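Local coordinates for protein tubulin-specific chaperone (Trypanosoma brucei, PDB 4B6W) that probably binds alpha-tubulin and microtubule plus ends as tubulin-binding cofactor B, a chaperone whose ubiquitin-like domain is the part described here, at residues V2-L7 / R73-I78; H9-M14 / V80-P85. One frame throughout, in Å; residues are numbered along the deposited sequence. Where two conformers were deposited one is given.

Interaction 1 of 2, residues V2-L7 / R73-I78; sequences VVKVSL and RDEFVI
The parallel pairing of the first and last strands in the centre of a ubiquitin-like fold begins here, where strand 2-9 meets the turn leading into strand 77-82. Ser6 is the residue around which the chains lock: its N donates to Phe76 O at 3.3 Å, in the carbonyl plane, and Ile78 N donates a hydrogen bond to Ser6 O at 3.0 Å. Its OG touches Val77 CG2 and shares a water with Phe76 O, to which the water donates. Both strands sit in the mixed beta-grasp sheet, flanked by strands 15-22 and 45-50, and on the face of Leu7 and Ile78 the side chains run alongside each other, Leu7 CD2 3.7 Å from Ile78 CB. Val5 packs on that face too, its CG2 against Ile78 CD1.

On the N-terminal side of Val77 a type II turn from Arg73 to Phe76 carries the pairing. Glu75 N meets Lys4 O almost head-on at 2.8 Å, while Asp74 OD1, brought round by CG lying beside its own backbone N (chi1 -72°), receives Lys4 N at 2.8 Å. The Lys4 chain, extended at first and bent at chi3 (85°), crosses the Glu75 side chain with CE 3.2 Å from Glu75 OE1; NZ lies farther off, in a long salt bridge of 3.6 Å to the same oxygen.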
loop_
_atom_site.group_PDB
_atom_site.type_symbol
_atom_site.label_atom_id
_atom_site.label_comp_id
_atom_site.label_asym_id
_atom_site.label_seq_id
_atom_site.Cartn_x
_atom_site.Cartn_y
_atom_site.Cartn_z
ATOM N N VAL A 2 -8.861 -4.068 -11.724
ATOM C CA VAL A 2 -7.923 -4.623 -10.727
ATOM C C VAL A 2 -6.486 -4.253 -11.114
ATOM O O VAL A 2 -6.177 -4.205 -12.296
ATOM C CB VAL A 2 -8.021 -6.181 -10.636
ATOM C CG1 VAL A 2 -6.822 -6.783 -9.861
ATOM C CG2 VAL A 2 -9.344 -6.629 -9.983
ATOM N N VAL A 3 -5.610 -4.024 -10.136
ATOM C CA VAL A 3 -4.203 -3.680 -10.389
ATOM C C VAL A 3 -3.216 -4.674 -9.799
ATOM O O VAL A 3 -3.484 -5.297 -8.781
ATOM C CB VAL A 3 -3.833 -2.262 -9.847
ATOM C CG1 VAL A 3 -4.424 -1.175 -10.766
ATOM C CG2 VAL A 3 -4.279 -2.078 -8.384
ATOM N N LYS A 4 -2.086 -4.819 -10.477
ATOM C CA LYS A 4 -0.940 -5.569 -9.996
ATOM C C LYS A 4 0.066 -4.569 -9.437
ATOM O O LYS A 4 0.554 -3.724 -10.183
ATOM C CB LYS A 4 -0.284 -6.342 -11.154
ATOM C CG LYS A 4 0.817 -7.309 -10.723
ATOM C CD LYS A 4 1.434 -8.044 -11.934
ATOM C CE LYS A 4 2.533 -7.222 -12.579
ATOM N NZ LYS A 4 3.643 -8.067 -13.073
ATOM N N VAL A 5 0.368 -4.654 -8.136
ATOM C CA VAL A 5 1.360 -3.775 -7.507
ATOM C C VAL A 5 2.383 -4.589 -6.704
ATOM O O VAL A 5 2.219 -5.786 -6.488
ATOM C CB VAL A 5 0.674 -2.702 -6.598
ATOM C CG1 VAL A 5 -0.253 -1.887 -7.412
ATOM C CG2 VAL A 5 -0.110 -3.344 -5.429
ATOM N N SER A 6 3.463 -3.943 -6.277
ATOM C CA SER A 6 4.354 -4.585 -5.315
ATOM C C SER A 6 4.291 -3.879 -3.961
ATOM O O SER A 6 3.808 -2.779 -3.846
ATOM C CB SER A 6 5.796 -4.692 -5.840
ATOM O OG SER A 6 6.225 -3.484 -6.405
ATOM N N LEU A 7 4.760 -4.540 -2.919
ATOM C CA LEU A 7 4.717 -3.958 -1.589
ATOM C C LEU A 7 6.125 -3.914 -1.073
ATOM O O LEU A 7 6.872 -4.912 -1.182
ATOM C CB LEU A 7 3.879 -4.781 -0.634
ATOM C CG LEU A 7 2.419 -5.065 -0.928
ATOM C CD1 LEU A 7 1.852 -6.016 0.146
ATOM C CD2 LEU A 7 1.642 -3.775 -0.973
ATOM N N ARG A 73 -2.236 2.326 -10.783
ATOM C CA ARG A 73 -2.122 1.602 -12.040
ATOM C C ARG A 73 -1.255 0.386 -11.826
ATOM O O ARG A 73 -0.609 0.252 -10.781
ATOM C CB ARG A 73 -1.495 2.460 -13.142
ATOM C CG ARG A 73 -2.146 3.836 -13.390
ATOM C CD ARG A 73 -3.598 3.756 -13.875
ATOM N NE ARG A 73 -4.163 5.086 -14.135
ATOM C CZ ARG A 73 -3.870 5.834 -15.204
ATOM N NH1 ARG A 73 -3.006 5.407 -16.139
ATOM N NH2 ARG A 73 -4.439 7.034 -15.347
ATOM N N ASP A 74 -1.227 -0.495 -12.822
ATOM C CA ASP A 74 -0.343 -1.645 -12.769
ATOM C C ASP A 74 1.108 -1.177 -12.645
ATOM O O ASP A 74 1.510 -0.170 -13.254
ATOM C CB ASP A 74 -0.492 -2.521 -14.012
ATOM C CG ASP A 74 -1.794 -3.281 -14.047
ATOM O OD1 ASP A 74 -2.101 -4.009 -13.113
ATOM O OD2 ASP A 74 -2.541 -3.161 -15.026
ATOM N N GLU A 75 1.869 -1.920 -11.849
ATOM C CA GLU A 75 3.314 -1.771 -11.698
ATOM C C GLU A 75 3.691 -0.652 -10.747
ATOM O O GLU A 75 4.865 -0.325 -10.593
ATOM C CB GLU A 75 4.029 -1.626 -13.054
ATOM C CG GLU A 75 3.444 -2.458 -14.245
ATOM C CD GLU A 75 3.251 -3.947 -13.925
ATOM O OE1 GLU A 75 3.990 -4.434 -13.023
ATOM O OE2 GLU A 75 2.378 -4.631 -14.584
ATOM N N PHE A 76 2.686 -0.089 -10.084
ATOM C CA PHE A 76 2.865 0.915 -9.045
ATOM C C PHE A 76 3.304 0.200 -7.776
ATOM O O PHE A 76 3.183 -1.022 -7.704
ATOM C CB PHE A 76 1.560 1.670 -8.781
ATOM C CG PHE A 76 1.312 2.836 -9.703
ATOM C CD1 PHE A 76 1.770 2.839 -11.006
ATOM C CD2 PHE A 76 0.565 3.912 -9.266
ATOM C CE1 PHE A 76 1.517 3.914 -11.843
ATOM C CE2 PHE A 76 0.286 4.987 -10.104
ATOM C CZ PHE A 76 0.768 4.987 -11.389
ATOM N N VAL A 77 3.786 0.958 -6.779
ATOM C CA VAL A 77 4.351 0.377 -5.575
ATOM C C VAL A 77 3.631 0.964 -4.391
ATOM O O VAL A 77 3.496 2.196 -4.261
ATOM C CB VAL A 77 5.877 0.659 -5.477
ATOM C CG1 VAL A 77 6.455 0.168 -4.164
ATOM C CG2 VAL A 77 6.614 0.026 -6.655
ATOM N N ILE A 78 3.101 0.093 -3.542
ATOM C CA ILE A 78 2.519 0.569 -2.302
ATOM C C ILE A 78 3.603 0.359 -1.251
ATOM O O ILE A 78 4.012 -0.796 -0.996
ATOM C CB ILE A 78 1.255 -0.202 -1.908
ATOM C CG1 ILE A 78 0.065 0.172 -2.802
ATOM C CG2 ILE A 78 0.887 0.103 -0.459
ATOM C CD1 ILE A 78 -1.186 -0.624 -2.535
HETATM O O HOH W 1 5.161 -2.819 -8.684
#

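Interaction 2 of 2, residues H9-M14 / V80-P85; sequences HSASRM and VVDLQP
Ser10 fastens the loop after His9 to strand 77-82 with both its backbone and its side chain. Its N points at Val80 O, 2.7 Å away and nearly straight, and its OG accepts from Asp82 N at 2.8 Å. With OG between the backbone N and the carbonyl carbon (chi1 75°), the hydroxyl reaches past Val81 CA and takes the place that a backbone carbonyl would probably fill if the strand went on; it also gives a weak bond to Val80 O.

The tight side is built on His9, which is buried. Its ring edge sets CD2 3.8 Å from Val80 CG1, and Val80 itself packs on Met45 and Leu47 of the next strand. Phe38 stacks on the imidazole, while ND1 lies 3.2 Å from Ser12 OG in a hydrogen bond that holds the ring's rotation. At the far end NE2 makes only a weak bond to Asp82 OD2, 3.4 Å off, with ring and carboxylate planes 61° apart; both atoms are also hydrogen-bonded to Thr40 OG1, the stronger partner of Asp82.

Toward solvent the fit slackens. Ala11 adds just its CB, 4.0 Å from Asp82 CB, and beyond it the loop swings away from the strand. Asp82 also bonds within its own segment: OD1 accepts Gln84 N, and OD2 offers its syn lone pair to Gln84 NE2. A type I turn from His9 to Ser12 opens the hairpin to strand 15-22, and an Asx turn at Asp82 ends the last strand, as the central parallel pair of this ubiquitin-like domain runs out.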
loop_
_atom_site.group_PDB
_atom_site.type_symbol
_atom_site.label_atom_id
_atom_site.label_comp_id
_atom_site.label_asym_id
_atom_site.label_seq_id
_atom_site.Cartn_x
_atom_site.Cartn_y
_atom_site.Cartn_z
ATOM N N HIS A 9 8.314 -2.053 2.523
ATOM C CA HIS A 9 8.083 -1.804 3.940
ATOM C C HIS A 9 9.181 -0.932 4.514
ATOM O O HIS A 9 10.322 -1.298 4.429
ATOM C CB HIS A 9 8.054 -3.145 4.696
ATOM C CG HIS A 9 7.632 -3.008 6.126
ATOM N ND1 HIS A 9 8.348 -3.554 7.173
ATOM C CD2 HIS A 9 6.573 -2.370 6.684
ATOM C CE1 HIS A 9 7.740 -3.255 8.311
ATOM N NE2 HIS A 9 6.672 -2.521 8.043
ATOM N N SER A 10 8.824 0.183 5.144
ATOM C CA SER A 10 9.805 1.150 5.669
ATOM C C SER A 10 10.737 0.632 6.769
ATOM O O SER A 10 11.757 1.273 7.052
ATOM C CB SER A 10 9.104 2.415 6.185
ATOM O OG SER A 10 8.456 2.216 7.426
ATOM N N ALA A 11 10.392 -0.503 7.387
ATOM C CA ALA A 11 11.121 -1.039 8.527
ATOM C C ALA A 11 11.687 -2.402 8.240
ATOM O O ALA A 11 12.069 -3.096 9.159
ATOM C CB ALA A 11 10.215 -1.118 9.721
ATOM N N SER A 12 11.775 -2.809 6.980
ATOM C CA SER A 12 12.406 -4.093 6.674
ATOM C C SER A 12 12.950 -4.152 5.266
ATOM O O SER A 12 12.720 -3.265 4.436
ATOM C CB SER A 12 11.426 -5.278 6.914
ATOM O OG SER A 12 10.511 -5.494 5.849
ATOM N N ARG A 13 13.672 -5.227 5.001
ATOM C CA ARG A 13 14.101 -5.492 3.641
ATOM C C ARG A 13 13.061 -6.312 2.818
ATOM O O ARG A 13 13.215 -6.449 1.604
ATOM C CB ARG A 13 15.497 -6.146 3.630
ATOM C CG ARG A 13 15.557 -7.465 4.352
ATOM C CD ARG A 13 16.941 -8.058 4.308
ATOM N NE ARG A 13 17.785 -7.593 5.399
ATOM C CZ ARG A 13 19.047 -7.977 5.560
ATOM N NH1 ARG A 13 19.603 -8.806 4.689
ATOM N NH2 ARG A 13 19.763 -7.527 6.585
HETATM N N MSE A 14 12.022 -6.770 3.529
HETATM C CA MSE A 14 10.913 -7.532 2.964
HETATM C C MSE A 14 10.243 -6.721 1.846
HETATM O O MSE A 14 9.978 -5.533 1.976
HETATM C CB MSE A 14 9.843 -7.904 4.028
HETATM C CG MSE A 14 10.305 -8.670 5.296
HETATM SE SE MSE A 14 8.821 -9.178 6.543
HETATM C CE MSE A 14 8.567 -7.460 7.483
ATOM N N VAL A 80 4.806 0.659 2.609
ATOM C CA VAL A 80 4.209 0.669 3.941
ATOM C C VAL A 80 5.119 1.389 4.962
ATOM O O VAL A 80 6.210 0.908 5.274
ATOM C CB VAL A 80 3.893 -0.787 4.397
ATOM C CG1 VAL A 80 3.252 -0.808 5.765
ATOM C CG2 VAL A 80 3.012 -1.479 3.350
ATOM N N VAL A 81 4.669 2.537 5.470
ATOM C CA VAL A 81 5.424 3.253 6.462
ATOM C C VAL A 81 4.958 2.799 7.846
ATOM O O VAL A 81 3.784 2.841 8.157
ATOM C CB VAL A 81 5.312 4.785 6.297
ATOM C CG1 VAL A 81 6.301 5.475 7.242
ATOM C CG2 VAL A 81 5.572 5.187 4.857
ATOM N N ASP A 82 5.904 2.328 8.647
ATOM C CA ASP A 82 5.641 1.701 9.925
ATOM C C ASP A 82 5.787 2.747 11.026
ATOM O O ASP A 82 6.891 3.270 11.247
ATOM C CB ASP A 82 6.623 0.548 10.158
ATOM C CG ASP A 82 6.253 -0.318 11.370
ATOM O OD1 ASP A 82 6.015 0.240 12.444
ATOM O OD2 ASP A 82 6.193 -1.566 11.255
ATOM N N LEU A 83 4.680 3.031 11.712
ATOM C CA LEU A 83 4.641 4.010 12.808
ATOM C C LEU A 83 4.538 3.394 14.227
ATOM O O LEU A 83 4.352 4.135 15.204
ATOM C CB LEU A 83 3.448 4.959 12.612
ATOM C CG LEU A 83 3.506 6.006 11.493
ATOM C CD1 LEU A 83 3.541 5.373 10.142
ATOM C CD2 LEU A 83 2.294 6.955 11.608
ATOM N N GLN A 84 4.662 2.070 14.361
ATOM C CA GLN A 84 4.341 1.443 15.648
ATOM C C GLN A 84 5.416 1.776 16.677
ATOM O O GLN A 84 6.599 1.742 16.361
ATOM C CB GLN A 84 4.060 -0.073 15.537
ATOM C CG GLN A 84 5.242 -0.998 15.287
ATOM C CD GLN A 84 4.810 -2.464 15.098
ATOM O OE1 GLN A 84 4.400 -3.130 16.048
ATOM N NE2 GLN A 84 4.925 -2.967 13.869
ATOM N N PRO A 85 5.000 2.132 17.905
ATOM C CA PRO A 85 5.978 2.618 18.872
ATOM C C PRO A 85 6.761 1.499 19.568
ATOM O O PRO A 85 6.560 0.319 19.270
ATOM C CB PRO A 85 5.120 3.411 19.873
ATOM C CG PRO A 85 3.667 3.109 19.531
ATOM C CD PRO A 85 3.655 2.031 18.502
#

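How the interactions relate
Interactions 1 and 2 hold the same two neighbouring strands, 2-9 and 77-82, at successive places along their parallel pairing, with centres about 18 Å apart and on opposite sides of the chain's centre. Neither is wholly core: each combines buried residues with exposed ones. Interaction 1 is the larger, burying 513 Å² against 255 Å², and joins regular backbone bonds and aliphatic packing to a charged turn at the start of the last strand. Interaction 2 lies where both strands finish, and there side chains do much of the bonding: a serine hydroxyl, an imidazole and a carboxylate. Between them, Thr8 continues the backbone pairing with Ile78 and Val80.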